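Glucose-6-phosphate dehydrogenase (Trypanosoma cruzi, PDB 5AQ1) catalyses the oxidation of glucose 6-phosphate to 6-phosphogluconolactone with reduction of NADP+ to NADPH, the entry step of the pentose phosphate pathway. Local coordinates at residues Trp235-Val243 with Asp354-Ile362. Numbering follows the deposited sequence.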
# COMPACT_ATOMS: atom_id res chain seq x y z
N TRP B 235 -8.04 -5.16 1.86
CA TRP B 235 -8.55 -6.46 1.39
C TRP B 235 -7.59 -7.22 0.48
O TRP B 235 -7.92 -7.57 -0.66
CB TRP B 235 -9.91 -6.28 0.71
CG TRP B 235 -10.83 -7.42 0.99
CD1 TRP B 235 -10.90 -8.60 0.31
CD2 TRP B 235 -11.79 -7.50 2.05
NE1 TRP B 235 -11.86 -9.41 0.87
CE2 TRP B 235 -12.42 -8.76 1.93
CE3 TRP B 235 -12.19 -6.64 3.07
CZ2 TRP B 235 -13.43 -9.17 2.81
CZ3 TRP B 235 -13.20 -7.05 3.94
CH2 TRP B 235 -13.81 -8.31 3.80
N ASN B 236 -6.39 -7.49 0.98
CA ASN B 236 -5.37 -8.21 0.21
C ASN B 236 -4.33 -8.83 1.14
O ASN B 236 -4.41 -8.66 2.36
CB ASN B 236 -4.72 -7.26 -0.80
CG ASN B 236 -4.08 -6.06 -0.14
OD1 ASN B 236 -3.34 -6.21 0.83
ND2 ASN B 236 -4.36 -4.87 -0.65
N SER B 237 -3.36 -9.53 0.56
CA SER B 237 -2.39 -10.30 1.33
C SER B 237 -1.42 -9.45 2.17
O SER B 237 -0.73 -9.99 3.03
CB SER B 237 -1.59 -11.22 0.41
OG SER B 237 -0.67 -10.48 -0.36
N ASN B 238 -1.36 -8.14 1.91
CA ASN B 238 -0.53 -7.24 2.72
C ASN B 238 -1.05 -7.09 4.14
O ASN B 238 -0.25 -6.96 5.07
CB ASN B 238 -0.45 -5.85 2.08
CG ASN B 238 0.19 -5.87 0.70
OD1 ASN B 238 0.87 -6.83 0.33
ND2 ASN B 238 -0.01 -4.80 -0.05
N SER B 239 -2.37 -7.08 4.30
CA SER B 239 -3.01 -6.89 5.61
C SER B 239 -3.69 -8.15 6.15
O SER B 239 -3.81 -8.31 7.37
CB SER B 239 -4.03 -5.76 5.52
OG SER B 239 -3.41 -4.52 5.25
N ILE B 240 -4.13 -9.05 5.26
CA ILE B 240 -4.87 -10.24 5.68
C ILE B 240 -3.94 -11.44 5.85
O ILE B 240 -3.17 -11.78 4.95
CB ILE B 240 -6.00 -10.58 4.69
CG1 ILE B 240 -7.05 -9.47 4.68
CG2 ILE B 240 -6.65 -11.91 5.06
CD1 ILE B 240 -8.09 -9.60 3.59
N ALA B 241 -4.03 -12.07 7.02
CA ALA B 241 -3.22 -13.24 7.36
C ALA B 241 -3.95 -14.54 7.05
O ALA B 241 -3.32 -15.51 6.64
CB ALA B 241 -2.84 -13.20 8.83
N CYS B 242 -5.26 -14.56 7.26
CA CYS B 242 -6.04 -15.78 7.11
C CYS B 242 -7.54 -15.47 7.02
O CYS B 242 -8.04 -14.56 7.69
CB CYS B 242 -5.79 -16.70 8.30
SG CYS B 242 -6.71 -18.25 8.23
N VAL B 243 -8.25 -16.23 6.18
CA VAL B 243 -9.70 -16.11 6.03
C VAL B 243 -10.36 -17.45 6.35
O VAL B 243 -10.00 -18.47 5.77
CB VAL B 243 -10.09 -15.67 4.61
CG1 VAL B 243 -11.60 -15.66 4.44
CG2 VAL B 243 -9.51 -14.31 4.29
N ASP B 354 -2.47 -12.22 -7.34
CA ASP B 354 -1.64 -11.25 -6.64
C ASP B 354 -2.30 -10.65 -5.41
O ASP B 354 -1.62 -10.25 -4.47
CB ASP B 354 -1.18 -10.18 -7.62
CG ASP B 354 -0.32 -10.75 -8.73
OD1 ASP B 354 0.81 -11.20 -8.43
OD2 ASP B 354 -0.77 -10.76 -9.89
N ARG B 355 -3.63 -10.59 -5.40
CA ARG B 355 -4.35 -10.13 -4.23
C ARG B 355 -4.23 -11.12 -3.07
O ARG B 355 -4.15 -10.70 -1.91
CB ARG B 355 -5.83 -9.91 -4.56
CG ARG B 355 -6.67 -9.39 -3.41
CD ARG B 355 -8.12 -9.23 -3.82
NE ARG B 355 -8.30 -8.14 -4.77
CZ ARG B 355 -8.51 -6.87 -4.43
NH1 ARG B 355 -8.57 -6.49 -3.16
NH2 ARG B 355 -8.66 -5.96 -5.39
N TRP B 356 -4.21 -12.41 -3.38
CA TRP B 356 -4.40 -13.46 -2.37
C TRP B 356 -3.24 -14.43 -2.17
O TRP B 356 -3.35 -15.35 -1.35
CB TRP B 356 -5.66 -14.27 -2.72
CG TRP B 356 -6.90 -13.47 -2.62
CD1 TRP B 356 -7.77 -13.17 -3.63
CD2 TRP B 356 -7.42 -12.83 -1.45
NE1 TRP B 356 -8.80 -12.39 -3.15
CE2 TRP B 356 -8.61 -12.17 -1.82
CE3 TRP B 356 -6.99 -12.76 -0.11
CZ2 TRP B 356 -9.38 -11.45 -0.90
CZ3 TRP B 356 -7.75 -12.04 0.79
CH2 TRP B 356 -8.93 -11.40 0.39
N HIS B 357 -2.14 -14.23 -2.88
CA HIS B 357 -1.01 -15.15 -2.77
C HIS B 357 -0.54 -15.27 -1.32
O HIS B 357 -0.30 -14.26 -0.65
CB HIS B 357 0.16 -14.71 -3.65
CG HIS B 357 1.35 -15.62 -3.58
ND1 HIS B 357 1.32 -16.93 -4.03
CD2 HIS B 357 2.60 -15.42 -3.12
CE1 HIS B 357 2.50 -17.49 -3.84
NE2 HIS B 357 3.30 -16.59 -3.29
N GLY B 358 -0.43 -16.51 -0.85
CA GLY B 358 0.07 -16.79 0.49
C GLY B 358 -0.96 -16.69 1.60
O GLY B 358 -0.63 -16.94 2.77
N VAL B 359 -2.20 -16.34 1.27
CA VAL B 359 -3.26 -16.20 2.26
C VAL B 359 -4.08 -17.49 2.29
O VAL B 359 -4.81 -17.78 1.34
CB VAL B 359 -4.19 -15.01 1.94
CG1 VAL B 359 -5.25 -14.84 3.03
CG2 VAL B 359 -3.38 -13.74 1.78
N PRO B 360 -3.97 -18.27 3.38
CA PRO B 360 -4.75 -19.50 3.47
C PRO B 360 -6.24 -19.24 3.67
O PRO B 360 -6.63 -18.39 4.48
CB PRO B 360 -4.16 -20.20 4.70
CG PRO B 360 -3.64 -19.09 5.54
CD PRO B 360 -3.12 -18.07 4.57
N PHE B 361 -7.07 -19.97 2.93
CA PHE B 361 -8.52 -19.92 3.09
C PHE B 361 -9.00 -21.21 3.73
O PHE B 361 -8.88 -22.28 3.14
CB PHE B 361 -9.20 -19.70 1.75
CG PHE B 361 -9.12 -18.29 1.28
CD1 PHE B 361 -8.01 -17.84 0.57
CD2 PHE B 361 -10.14 -17.39 1.55
CE1 PHE B 361 -7.93 -16.53 0.14
CE2 PHE B 361 -10.06 -16.08 1.12
CZ PHE B 361 -8.96 -15.65 0.41
N ILE B 362 -9.53 -21.09 4.95
CA ILE B 362 -10.04 -22.24 5.69
C ILE B 362 -11.54 -22.32 5.50
O ILE B 362 -12.28 -21.44 5.93
CB ILE B 362 -9.76 -22.13 7.20
CG1 ILE B 362 -8.31 -21.71 7.48
CG2 ILE B 362 -10.08 -23.44 7.91
CD1 ILE B 362 -7.27 -22.65 6.89
O HOH W 1 -1.71 -8.79 -2.09
O HOH W 2 1.98 -12.20 -1.14
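Trp235 meets Arg355 and Trp356 where two loops lead into strands 240-248 and 361-366, the neighbouring parallel strands of the large mixed sheet in the C-terminal domain of glucose-6-phosphate dehydrogenases. The carbonyl O of Trp235 takes a hydrogen bond from Arg355 NH1 (2.8 Å); it lies near the guanidinium plane, although the nitrogen stands above the carbonyl plane. A bend at chi3 (-70°) turns the arginine head toward this oxygen, while its NE pairs with Glu284. The indole of Trp235 lies almost perpendicular to that of Trp356, with Trp235 CD1 3.4 Å from Trp356 CH2; Trp235 NE1 and Trp356 NE1 hydrogen-bond to the carbonyls of Leu281 and Thr282, at the end of helix 264-282. Asn236 forms an Asx turn, its OD1 accepting from Asn238 N. Next, Ser237 N donates to Arg355 O (2.8 Å), and a water joins Ser237 OG to the carbonyls of Asp354 and Arg355. The methyl CG2 of Val359, which closes the type II turn begun at Trp356, packs against Ser237 CB, and Val359 CG1 meets Ile240 CG2 at 3.8 Å. Ile240 CD1 touches the rim of the Trp356 ring. Past the classic bulge of Ala241 and Cys242 opposite Gln379, Val243 lies alongside Phe361; the backbone N of Val243 donates almost straight (177°) to Pro360 O, while Val243 O accepts from Ile362 N at 2.8 Å.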